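Local coordinates for protein 6'''-hydroxyparomomycin C oxidase (Microbacterium trichothecenolyticum, PDB 7DVE) that uses FAD and molecular oxygen to oxidise the sugar C3 hydroxyl of C-glycosides such as isoorientin and mangiferin, releasing hydrogen peroxide, at residues T147-E152 / A497-R502; L453-A458 / E466-P471; A89-R92 / Y98-E101. All coordinates share one frame; numbering follows the deposited sequence.

Contact 1. Residues T147-E152 / A497-R502; sequences TGELDE and AVRGAR
Two salt bridges, Glu149 with Arg499 and Glu152 with Arg502, join the start of helix 149-161 to helix 490-510. In the first, Glu149 OE1 lies 3.0 Å from Arg499 NH1. The two side chains cross at about a right angle, and the carboxylate and guanidinium planes are 44° apart. Glu149 gets there as an extended chain, with CG anti to the backbone N (chi1 -174°). Arg499 NH2 has a second anionic partner in Asp464, so this guanidinium is shared between two carboxylates. In the second, Arg502 NH1 donates a hydrogen bond of 2.8 Å to Glu152 OE2. The acceptor lies near the guanidinium plane, but the N-H comes from above the carboxylate plane.

Both pairs lie at the protein surface and connect distant parts of this GMC oxidoreductase chain, 345 residues apart. They sit away from the FAD-binding residues and the active site.

The chain of Arg499 itself lies against the carboxylate: Glu149 OE2 is 3.7 Å from Arg499 CG. Within its own helix, Val498 CG1 lies 3.9 Å above one face of the Arg502 guanidinium. At the helix start, Gly148 is the N-cap. Thr147 OG1 accepts from Glu149 N at 3.1 Å, an ST turn.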
ATOM      1  N   THR A 147     -10.707  -8.199  21.025  1.00 88.88           N
ATOM      2  CA  THR A 147     -11.922  -7.447  21.307  1.00 87.13           C
ATOM      3  C   THR A 147     -12.985  -7.592  20.237  1.00 84.37           C
ATOM      4  O   THR A 147     -14.104  -7.109  20.443  1.00 79.75           O
ATOM      5  CB  THR A 147     -11.602  -5.960  21.471  1.00 87.43           C
ATOM      6  OG1 THR A 147     -11.075  -5.446  20.233  1.00 80.83           O
ATOM      7  CG2 THR A 147     -10.629  -5.728  22.630  1.00 89.56           C
ATOM      8  N   GLY A 148     -12.670  -8.227  19.108  1.00 82.49           N
ATOM      9  CA  GLY A 148     -13.543  -8.193  17.961  1.00 77.82           C
ATOM     10  C   GLY A 148     -13.422  -6.937  17.129  1.00 76.49           C
ATOM     11  O   GLY A 148     -14.038  -6.855  16.055  1.00 73.73           O
ATOM     12  N   GLU A 149     -12.635  -5.954  17.568  1.00 73.76           N
ATOM     13  CA  GLU A 149     -12.580  -4.712  16.806  1.00 73.51           C
ATOM     14  C   GLU A 149     -11.847  -4.885  15.488  1.00 71.21           C
ATOM     15  O   GLU A 149     -12.126  -4.147  14.535  1.00 69.94           O
ATOM     16  CB  GLU A 149     -11.924  -3.589  17.607  1.00 74.95           C
ATOM     17  CG  GLU A 149     -12.000  -2.248  16.871  1.00 74.88           C
ATOM     18  CD  GLU A 149     -11.360  -1.083  17.612  1.00 76.67           C
ATOM     19  OE1 GLU A 149     -10.410  -1.304  18.413  1.00 72.88           O
ATOM     20  OE2 GLU A 149     -11.824   0.064  17.373  1.00 76.58           O
ATOM     21  N   LEU A 150     -10.910  -5.830  15.402  1.00 72.87           N
ATOM     22  CA  LEU A 150     -10.161  -5.968  14.153  1.00 70.89           C
ATOM     23  C   LEU A 150     -11.103  -6.275  12.991  1.00 67.45           C
ATOM     24  O   LEU A 150     -11.014  -5.646  11.935  1.00 66.06           O
ATOM     25  CB  LEU A 150      -9.068  -7.039  14.292  1.00 70.68           C
ATOM     26  CG  LEU A 150      -8.246  -7.416  13.036  1.00 69.61           C
ATOM     27  CD1 LEU A 150      -7.736  -6.196  12.321  1.00 65.33           C
ATOM     28  CD2 LEU A 150      -7.085  -8.354  13.370  1.00 65.78           C
ATOM     29  N   ASP A 151     -12.044  -7.203  13.183  1.00 67.16           N
ATOM     30  CA  ASP A 151     -12.972  -7.561  12.107  1.00 68.47           C
ATOM     31  C   ASP A 151     -13.849  -6.378  11.685  1.00 65.99           C
ATOM     32  O   ASP A 151     -14.045  -6.141  10.485  1.00 63.05           O
ATOM     33  CB  ASP A 151     -13.833  -8.748  12.538  1.00 64.72           C
ATOM     34  CG  ASP A 151     -13.109 -10.085  12.367  1.00 67.50           C
ATOM     35  OD1 ASP A 151     -12.023 -10.110  11.743  1.00 67.81           O
ATOM     36  OD2 ASP A 151     -13.611 -11.111  12.866  1.00 72.75           O
ATOM     37  N   GLU A 152     -14.355  -5.604  12.653  1.00 65.67           N
ATOM     38  CA  GLU A 152     -15.128  -4.410  12.314  1.00 65.73           C
ATOM     39  C   GLU A 152     -14.280  -3.377  11.562  1.00 66.24           C
ATOM     40  O   GLU A 152     -14.755  -2.757  10.596  1.00 65.50           O
ATOM     41  CB  GLU A 152     -15.753  -3.814  13.582  1.00 68.59           C
ATOM     42  CG  GLU A 152     -16.242  -2.382  13.420  1.00 70.97           C
ATOM     43  CD  GLU A 152     -16.623  -1.731  14.732  1.00 76.60           C
ATOM     44  OE1 GLU A 152     -17.714  -2.034  15.245  1.00 86.53           O
ATOM     45  OE2 GLU A 152     -15.834  -0.919  15.265  1.00 79.87           O
ATOM     46  N   ALA A 497      -6.109   2.997  10.131  1.00 54.55           N
ATOM     47  CA  ALA A 497      -6.459   4.401   9.913  1.00 55.83           C
ATOM     48  C   ALA A 497      -7.899   4.686  10.335  1.00 61.30           C
ATOM     49  O   ALA A 497      -8.197   5.767  10.861  1.00 62.79           O
ATOM     50  CB  ALA A 497      -6.242   4.774   8.444  1.00 54.90           C
ATOM     51  N   VAL A 498      -8.805   3.729  10.101  1.00 58.08           N
ATOM     52  CA  VAL A 498     -10.198   3.887  10.511  1.00 61.49           C
ATOM     53  C   VAL A 498     -10.285   4.085  12.016  1.00 64.06           C
ATOM     54  O   VAL A 498     -10.989   4.983  12.513  1.00 64.71           O
ATOM     55  CB  VAL A 498     -11.036   2.671  10.077  1.00 59.71           C
ATOM     56  CG1 VAL A 498     -12.416   2.785  10.648  1.00 60.29           C
ATOM     57  CG2 VAL A 498     -11.049   2.520   8.545  1.00 57.88           C
ATOM     58  N   ARG A 499      -9.587   3.232  12.772  1.00 65.11           N
ATOM     59  CA  ARG A 499      -9.597   3.421  14.229  1.00 64.45           C
ATOM     60  C   ARG A 499      -9.017   4.784  14.612  1.00 64.49           C
ATOM     61  O   ARG A 499      -9.578   5.504  15.447  1.00 67.76           O
ATOM     62  CB  ARG A 499      -8.840   2.307  14.951  1.00 63.30           C
ATOM     63  CG  ARG A 499      -9.137   2.355  16.448  1.00 66.85           C
ATOM     64  CD  ARG A 499      -8.338   1.398  17.290  1.00 67.73           C
ATOM     65  NE  ARG A 499      -8.201   1.972  18.618  1.00 66.01           N
ATOM     66  CZ  ARG A 499      -8.087   1.274  19.739  1.00 67.94           C
ATOM     67  NH1 ARG A 499      -8.062  -0.047  19.730  1.00 69.51           N
ATOM     68  NH2 ARG A 499      -8.002   1.920  20.896  1.00 66.08           N
ATOM     69  N   GLY A 500      -7.903   5.165  13.995  1.00 65.35           N
ATOM     70  CA  GLY A 500      -7.286   6.441  14.350  1.00 65.91           C
ATOM     71  C   GLY A 500      -8.184   7.637  14.069  1.00 64.82           C
ATOM     72  O   GLY A 500      -8.313   8.543  14.897  1.00 67.07           O
ATOM     73  N   ALA A 501      -8.807   7.660  12.887  1.00 65.32           N
ATOM     74  CA  ALA A 501      -9.687   8.765  12.519  1.00 67.07           C
ATOM     75  C   ALA A 501     -10.946   8.794  13.375  1.00 66.22           C
ATOM     76  O   ALA A 501     -11.439   9.880  13.709  1.00 69.19           O
ATOM     77  CB  ALA A 501     -10.047   8.678  11.036  1.00 65.00           C
ATOM     78  N   ARG A 502     -11.472   7.627  13.758  1.00 67.14           N
ATOM     79  CA  ARG A 502     -12.576   7.614  14.714  1.00 69.69           C
ATOM     80  C   ARG A 502     -12.155   8.220  16.041  1.00 72.90           C
ATOM     81  O   ARG A 502     -12.934   8.931  16.686  1.00 73.42           O
ATOM     82  CB  ARG A 502     -13.068   6.189  14.930  1.00 68.21           C
ATOM     83  CG  ARG A 502     -13.771   5.601  13.768  1.00 66.69           C
ATOM     84  CD  ARG A 502     -14.075   4.164  14.069  1.00 68.07           C
ATOM     85  NE  ARG A 502     -15.187   3.679  13.265  1.00 69.27           N
ATOM     86  CZ  ARG A 502     -15.634   2.436  13.299  1.00 70.89           C
ATOM     87  NH1 ARG A 502     -15.094   1.530  14.100  1.00 71.16           N
ATOM     88  NH2 ARG A 502     -16.645   2.091  12.509  1.00 71.44           N
TER

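Contact 2. Residues L453-A458 / E466-P471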
ATOM      1  N   LEU A 453       0.789  -1.816  22.443  1.00 72.20           N
ATOM      2  CA  LEU A 453      -0.179  -1.616  23.513  1.00 71.79           C
ATOM      3  C   LEU A 453       0.299  -0.583  24.528  1.00 74.48           C
ATOM      4  O   LEU A 453      -0.527   0.068  25.177  1.00 75.31           O
ATOM      5  CB  LEU A 453      -0.472  -2.945  24.207  1.00 72.03           C
ATOM      6  CG  LEU A 453      -1.874  -3.516  24.073  1.00 76.29           C
ATOM      7  CD1 LEU A 453      -2.025  -4.722  24.998  1.00 74.61           C
ATOM      8  CD2 LEU A 453      -2.906  -2.442  24.382  1.00 74.27           C
ATOM      9  N   ALA A 454       1.616  -0.415  24.672  1.00 74.68           N
ATOM     10  CA  ALA A 454       2.194   0.420  25.716  1.00 74.84           C
ATOM     11  C   ALA A 454       3.401   1.172  25.176  1.00 74.29           C
ATOM     12  O   ALA A 454       4.036   0.752  24.210  1.00 76.80           O
ATOM     13  CB  ALA A 454       2.619  -0.413  26.926  1.00 77.23           C
ATOM     14  N   ASP A 455       3.715   2.294  25.819  1.00 75.87           N
ATOM     15  CA  ASP A 455       4.915   3.076  25.500  1.00 76.24           C
ATOM     16  C   ASP A 455       6.123   2.407  26.155  1.00 76.81           C
ATOM     17  O   ASP A 455       6.667   2.873  27.159  1.00 78.23           O
ATOM     18  CB  ASP A 455       4.755   4.521  25.975  1.00 77.23           C
ATOM     19  CG  ASP A 455       6.007   5.373  25.737  1.00 78.90           C
ATOM     20  OD1 ASP A 455       6.963   4.875  25.124  1.00 77.69           O
ATOM     21  OD2 ASP A 455       6.027   6.552  26.147  1.00 81.49           O
ATOM     22  N   ASP A 456       6.574   1.300  25.568  1.00 74.53           N
ATOM     23  CA  ASP A 456       7.677   0.555  26.170  1.00 78.11           C
ATOM     24  C   ASP A 456       8.961   0.575  25.332  1.00 77.25           C
ATOM     25  O   ASP A 456       9.865  -0.229  25.585  1.00 78.76           O
ATOM     26  CB  ASP A 456       7.239  -0.884  26.445  1.00 76.13           C
ATOM     27  CG  ASP A 456       6.915  -1.650  25.171  1.00 77.27           C
ATOM     28  OD1 ASP A 456       7.007  -1.077  24.060  1.00 76.99           O
ATOM     29  OD2 ASP A 456       6.566  -2.839  25.289  1.00 78.73           O
ATOM     30  N   GLY A 457       9.066   1.470  24.350  1.00 75.11           N
ATOM     31  CA  GLY A 457      10.230   1.548  23.500  1.00 71.10           C
ATOM     32  C   GLY A 457      10.155   0.705  22.250  1.00 72.41           C
ATOM     33  O   GLY A 457      10.904   0.955  21.305  1.00 70.89           O
ATOM     34  N   ALA A 458       9.247  -0.268  22.198  1.00 72.37           N
ATOM     35  CA  ALA A 458       9.163  -1.185  21.076  1.00 69.64           C
ATOM     36  C   ALA A 458       8.069  -0.813  20.074  1.00 66.56           C
ATOM     37  O   ALA A 458       7.774  -1.610  19.185  1.00 65.49           O
ATOM     38  CB  ALA A 458       8.955  -2.610  21.598  1.00 70.23           C
ATOM     39  N   GLU A 466      -1.700   7.058  17.693  1.00 65.65           N
ATOM     40  CA  GLU A 466      -1.120   8.292  18.204  1.00 70.78           C
ATOM     41  C   GLU A 466       0.283   8.020  18.741  1.00 70.49           C
ATOM     42  O   GLU A 466       0.472   7.089  19.528  1.00 70.38           O
ATOM     43  CB  GLU A 466      -2.008   8.864  19.301  1.00 69.66           C
ATOM     44  CG  GLU A 466      -1.752  10.305  19.646  1.00 70.29           C
ATOM     45  CD  GLU A 466      -2.731  10.807  20.697  1.00 72.36           C
ATOM     46  OE1 GLU A 466      -3.527   9.986  21.214  1.00 72.36           O
ATOM     47  OE2 GLU A 466      -2.697  12.018  21.002  1.00 74.26           O
ATOM     48  N   VAL A 467       1.264   8.827  18.328  1.00 69.46           N
ATOM     49  CA  VAL A 467       2.655   8.495  18.629  1.00 72.27           C
ATOM     50  C   VAL A 467       2.971   8.839  20.083  1.00 73.09           C
ATOM     51  O   VAL A 467       2.606   9.909  20.592  1.00 73.21           O
ATOM     52  CB  VAL A 467       3.633   9.175  17.643  1.00 74.20           C
ATOM     53  CG1 VAL A 467       3.126   9.113  16.184  1.00 66.26           C
ATOM     54  CG2 VAL A 467       3.987  10.589  18.048  1.00 74.23           C
ATOM     55  N   TRP A 468       3.617   7.898  20.768  1.00 72.93           N
ATOM     56  CA  TRP A 468       4.020   8.089  22.155  1.00 75.64           C
ATOM     57  C   TRP A 468       4.854   9.352  22.320  1.00 77.50           C
ATOM     58  O   TRP A 468       5.877   9.524  21.654  1.00 79.17           O
ATOM     59  CB  TRP A 468       4.835   6.887  22.625  1.00 75.19           C
ATOM     60  CG  TRP A 468       4.170   5.558  22.425  1.00 73.92           C
ATOM     61  CD1 TRP A 468       4.590   4.544  21.612  1.00 69.85           C
ATOM     62  CD2 TRP A 468       2.979   5.089  23.074  1.00 73.85           C
ATOM     63  NE1 TRP A 468       3.737   3.472  21.717  1.00 69.72           N
ATOM     64  CE2 TRP A 468       2.735   3.784  22.602  1.00 71.77           C
ATOM     65  CE3 TRP A 468       2.099   5.644  24.012  1.00 75.57           C
ATOM     66  CZ2 TRP A 468       1.641   3.021  23.038  1.00 72.90           C
ATOM     67  CZ3 TRP A 468       0.997   4.885  24.436  1.00 74.82           C
ATOM     68  CH2 TRP A 468       0.788   3.588  23.954  1.00 72.38           C
ATOM     69  N   GLY A 469       4.431  10.231  23.227  1.00 77.98           N
ATOM     70  CA  GLY A 469       5.216  11.400  23.549  1.00 79.41           C
ATOM     71  C   GLY A 469       4.936  12.627  22.712  1.00 81.07           C
ATOM     72  O   GLY A 469       5.388  13.724  23.077  1.00 85.80           O
ATOM     73  N   ALA A 470       4.219  12.486  21.594  1.00 79.81           N
ATOM     74  CA  ALA A 470       3.742  13.613  20.799  1.00 78.69           C
ATOM     75  C   ALA A 470       2.231  13.473  20.657  1.00 79.02           C
ATOM     76  O   ALA A 470       1.729  13.031  19.612  1.00 77.68           O
ATOM     77  CB  ALA A 470       4.431  13.680  19.439  1.00 76.44           C
ATOM     78  N   PRO A 471       1.477  13.831  21.691  1.00 79.94           N
ATOM     79  CA  PRO A 471       0.015  13.745  21.598  1.00 79.01           C
ATOM     80  C   PRO A 471      -0.503  14.644  20.486  1.00 80.75           C
ATOM     81  O   PRO A 471       0.044  15.718  20.224  1.00 83.80           O
ATOM     82  CB  PRO A 471      -0.473  14.207  22.976  1.00 80.31           C
ATOM     83  CG  PRO A 471       0.723  14.502  23.788  1.00 80.74           C
ATOM     84  CD  PRO A 471       1.956  14.377  22.971  1.00 80.67           C
TER
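Trp468 lays one face of its indole against the backbone and side chain of Asp455. CG of Trp468 is anti to its own carbonyl carbon (chi1 -54°), and this swings the ring toward residues 453-458. From CB outward, the first neighbour is the Asp455 carboxylate: Trp468 CB lies 3.7 Å from Asp455 CG. The carboxylate and ring planes are only 12° apart, and the two side chains run past each other in opposite directions. Trp468 CD2 comes next, with Asp455 CB over it at 3.4 Å. Trp468 CE3 meets Asp455 CB at 3.5 Å. Over the five-membered ring of Trp468 sits Asp455 CA, 3.7 Å from the centroid and 14° off the normal, a CH-pi contact.

Both segments belong to the irregular chain between strand 427-436 and strand 473-475, an outermost strand of the parallel sheet in this GMC oxidoreductase. Trp468 is the second residue of a type II beta turn from Val467 to Ala470. Asp455 is the centre of an inverse gamma turn, so the contact sets one turn against another at the surface.

Further out, Trp468 CZ2 has Ala454 C at 3.3 Å, near the ring's rim. Trp468 CH2 reaches Leu453 O at 4.0 Å. No hydrogen bond links the two segments. The indole NE1 instead bonds the hydroxyl of Ser459, in the chain between them.

Contact 3. Residues A89-R92 / Y98-E101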
ATOM      1  N   ALA A  89      20.322   0.249 -15.869  1.00 77.47           N
ATOM      2  CA  ALA A  89      19.384  -0.696 -16.458  1.00 74.69           C
ATOM      3  C   ALA A  89      19.196  -1.950 -15.627  1.00 73.08           C
ATOM      4  O   ALA A  89      18.256  -2.708 -15.891  1.00 75.03           O
ATOM      5  CB  ALA A  89      19.837  -1.116 -17.854  1.00 67.49           C
ATOM      6  N   GLN A  90      20.062  -2.212 -14.660  1.00 69.14           N
ATOM      7  CA  GLN A  90      19.884  -3.417 -13.869  1.00 68.34           C
ATOM      8  C   GLN A  90      19.105  -3.196 -12.578  1.00 65.19           C
ATOM      9  O   GLN A  90      18.736  -4.186 -11.948  1.00 61.57           O
ATOM     10  CB  GLN A  90      21.229  -4.048 -13.532  1.00 64.49           C
ATOM     11  CG  GLN A  90      21.715  -5.024 -14.575  1.00 62.85           C
ATOM     12  CD  GLN A  90      22.151  -4.333 -15.823  1.00 66.40           C
ATOM     13  OE1 GLN A  90      22.836  -3.319 -15.743  1.00 66.54           O
ATOM     14  NE2 GLN A  90      21.791  -4.880 -16.989  1.00 65.07           N
ATOM     15  N   ARG A  91      18.827  -1.942 -12.184  1.00 67.70           N
ATOM     16  CA  ARG A  91      18.037  -1.606 -10.979  1.00 65.33           C
ATOM     17  C   ARG A  91      16.924  -0.644 -11.402  1.00 63.12           C
ATOM     18  O   ARG A  91      17.115   0.570 -11.357  1.00 66.54           O
ATOM     19  CB  ARG A  91      18.949  -0.985  -9.887  1.00 62.31           C
ATOM     20  CG  ARG A  91      18.592  -1.337  -8.449  1.00 61.82           C
ATOM     21  CD  ARG A  91      19.453  -0.585  -7.402  1.00 57.25           C
ATOM     22  NE  ARG A  91      19.613   0.822  -7.748  1.00 58.30           N
ATOM     23  CZ  ARG A  91      18.989   1.829  -7.151  1.00 55.90           C
ATOM     24  NH1 ARG A  91      18.157   1.630  -6.150  1.00 53.10           N
ATOM     25  NH2 ARG A  91      19.203   3.071  -7.577  1.00 57.63           N
ATOM     26  N   ARG A  92      15.766  -1.168 -11.810  1.00 61.20           N
ATOM     27  CA  ARG A  92      14.732  -0.378 -12.483  1.00 59.19           C
ATOM     28  C   ARG A  92      13.443  -0.276 -11.666  1.00 56.05           C
ATOM     29  O   ARG A  92      13.006  -1.249 -11.050  1.00 54.41           O
ATOM     30  CB  ARG A  92      14.395  -0.986 -13.848  1.00 63.76           C
ATOM     31  CG  ARG A  92      15.139  -0.386 -15.025  1.00 70.58           C
ATOM     32  CD  ARG A  92      14.343  -0.530 -16.311  1.00 75.72           C
ATOM     33  NE  ARG A  92      14.550   0.597 -17.218  1.00 82.23           N
ATOM     34  CZ  ARG A  92      13.964   1.782 -17.092  1.00 83.57           C
ATOM     35  NH1 ARG A  92      13.125   2.040 -16.097  1.00 76.94           N
ATOM     36  NH2 ARG A  92      14.226   2.734 -17.986  1.00 86.47           N
ATOM     37  N   TYR A  98       9.517   5.496  -8.231  1.00 49.56           N
ATOM     38  CA  TYR A  98      10.948   5.762  -8.333  1.00 50.50           C
ATOM     39  C   TYR A  98      11.677   5.093  -7.177  1.00 50.58           C
ATOM     40  O   TYR A  98      11.091   4.770  -6.136  1.00 50.01           O
ATOM     41  CB  TYR A  98      11.266   7.266  -8.372  1.00 51.06           C
ATOM     42  CG  TYR A  98      10.850   8.049  -7.142  1.00 55.26           C
ATOM     43  CD1 TYR A  98       9.499   8.332  -6.899  1.00 52.01           C
ATOM     44  CD2 TYR A  98      11.804   8.543  -6.242  1.00 52.96           C
ATOM     45  CE1 TYR A  98       9.113   9.054  -5.809  1.00 52.77           C
ATOM     46  CE2 TYR A  98      11.416   9.271  -5.138  1.00 52.86           C
ATOM     47  CZ  TYR A  98      10.069   9.519  -4.927  1.00 53.53           C
ATOM     48  OH  TYR A  98       9.669  10.243  -3.835  1.00 55.02           O
ATOM     49  N   LEU A  99      12.967   4.871  -7.386  1.00 49.19           N
ATOM     50  CA  LEU A  99      13.813   4.177  -6.428  1.00 50.02           C
ATOM     51  C   LEU A  99      14.669   5.179  -5.680  1.00 51.54           C
ATOM     52  O   LEU A  99      14.802   6.335  -6.075  1.00 54.65           O
ATOM     53  CB  LEU A  99      14.711   3.147  -7.129  1.00 50.17           C
ATOM     54  CG  LEU A  99      14.023   2.110  -8.022  1.00 49.52           C
ATOM     55  CD1 LEU A  99      15.032   1.150  -8.568  1.00 52.65           C
ATOM     56  CD2 LEU A  99      12.979   1.359  -7.239  1.00 48.04           C
ATOM     57  N   LEU A 100      15.265   4.720  -4.587  1.00 51.48           N
ATOM     58  CA  LEU A 100      16.353   5.482  -3.991  1.00 53.38           C
ATOM     59  C   LEU A 100      17.517   5.554  -4.971  1.00 54.89           C
ATOM     60  O   LEU A 100      17.818   4.585  -5.679  1.00 55.31           O
ATOM     61  CB  LEU A 100      16.810   4.838  -2.686  1.00 53.18           C
ATOM     62  CG  LEU A 100      15.888   4.993  -1.472  1.00 51.03           C
ATOM     63  CD1 LEU A 100      16.489   4.290  -0.258  1.00 51.27           C
ATOM     64  CD2 LEU A 100      15.682   6.466  -1.188  1.00 50.46           C
ATOM     65  N   GLU A 101      18.170   6.716  -5.024  1.00 56.38           N
ATOM     66  CA  GLU A 101      19.367   6.833  -5.837  1.00 58.36           C
ATOM     67  C   GLU A 101      20.592   6.248  -5.146  1.00 56.82           C
ATOM     68  O   GLU A 101      21.522   5.781  -5.824  1.00 56.79           O
ATOM     69  CB  GLU A 101      19.603   8.295  -6.201  1.00 64.93           C
ATOM     70  CG  GLU A 101      19.266   8.582  -7.650  1.00 75.46           C
ATOM     71  CD  GLU A 101      18.949  10.039  -7.913  1.00 80.60           C
ATOM     72  OE1 GLU A 101      17.949  10.551  -7.346  1.00 79.46           O
ATOM     73  OE2 GLU A 101      19.706  10.663  -8.687  1.00 79.22           O
TER
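No hydrogen bond joins the main chains of 89-92 and 98-101, whose nearest CA atoms, those of Arg92 and Leu99, are 7.6 Å apart. The polar link comes from Arg91. Arg91 NH1 and NH2 both donate to one acceptor, Leu100 O. Arg91 NH1 is 3.0 Å from Leu100 O. Arg91 NH2 is 2.8 Å from Leu100 O. The guanidinium meets that oxygen end-on, and the oxygen lies in the guanidinium plane. The NH2 bond is the straighter, with an N-H...O angle of 151° against 139° for NH1. NH2 also lies in the carbonyl plane, while NH1 is somewhat tilted from it. A bend at chi3 (44°) turns the arginine so that this end faces the carbonyl.

Residues 98-99 form a short, loosely paired strand, antiparallel to strand 116-117. Arg91 thus ties the loop after helix 60-69 to the chain leaving this two-stranded sheet. Its NH1 has a further acceptor in Pro113 O, which helps fix the rotation of the group.

Leu99 supplies the nonpolar half. Leu99 CD1 lies over one face of the Arg91 guanidinium, toward the rim, 4.0 Å above the plane. Leu99 CD1 also packs against main chain, 3.5 Å from Arg91 O. A leucine in place of Arg91 would probably leave the carbonyls of Leu100 and Pro113 without these donors, and Leu99 without the flat group beneath its methyl. Leu99 also touches Ala116 of the partner strand.

Overall arrangement
All three contacts lie at the surface. Contacts 1 and 2 are on the same side of the chain's centre, their own centres about 18 Å apart and their nearest atoms about 7 Å apart. In sequence, contact 2 falls between the two segments of contact 1. Contact 3 comes earlier and lies across the chain's centre from contact 1. Its centre is about 37 Å from that of contact 1 and about 35 Å from that of contact 2. Contact 3 is the one near the cofactor: the Leu99 side chain is about 10 Å from FAD and from the side chains of its binding residues Ser118 and Met124. Contacts 1 and 2 lie away from the FAD-binding residues and the active site.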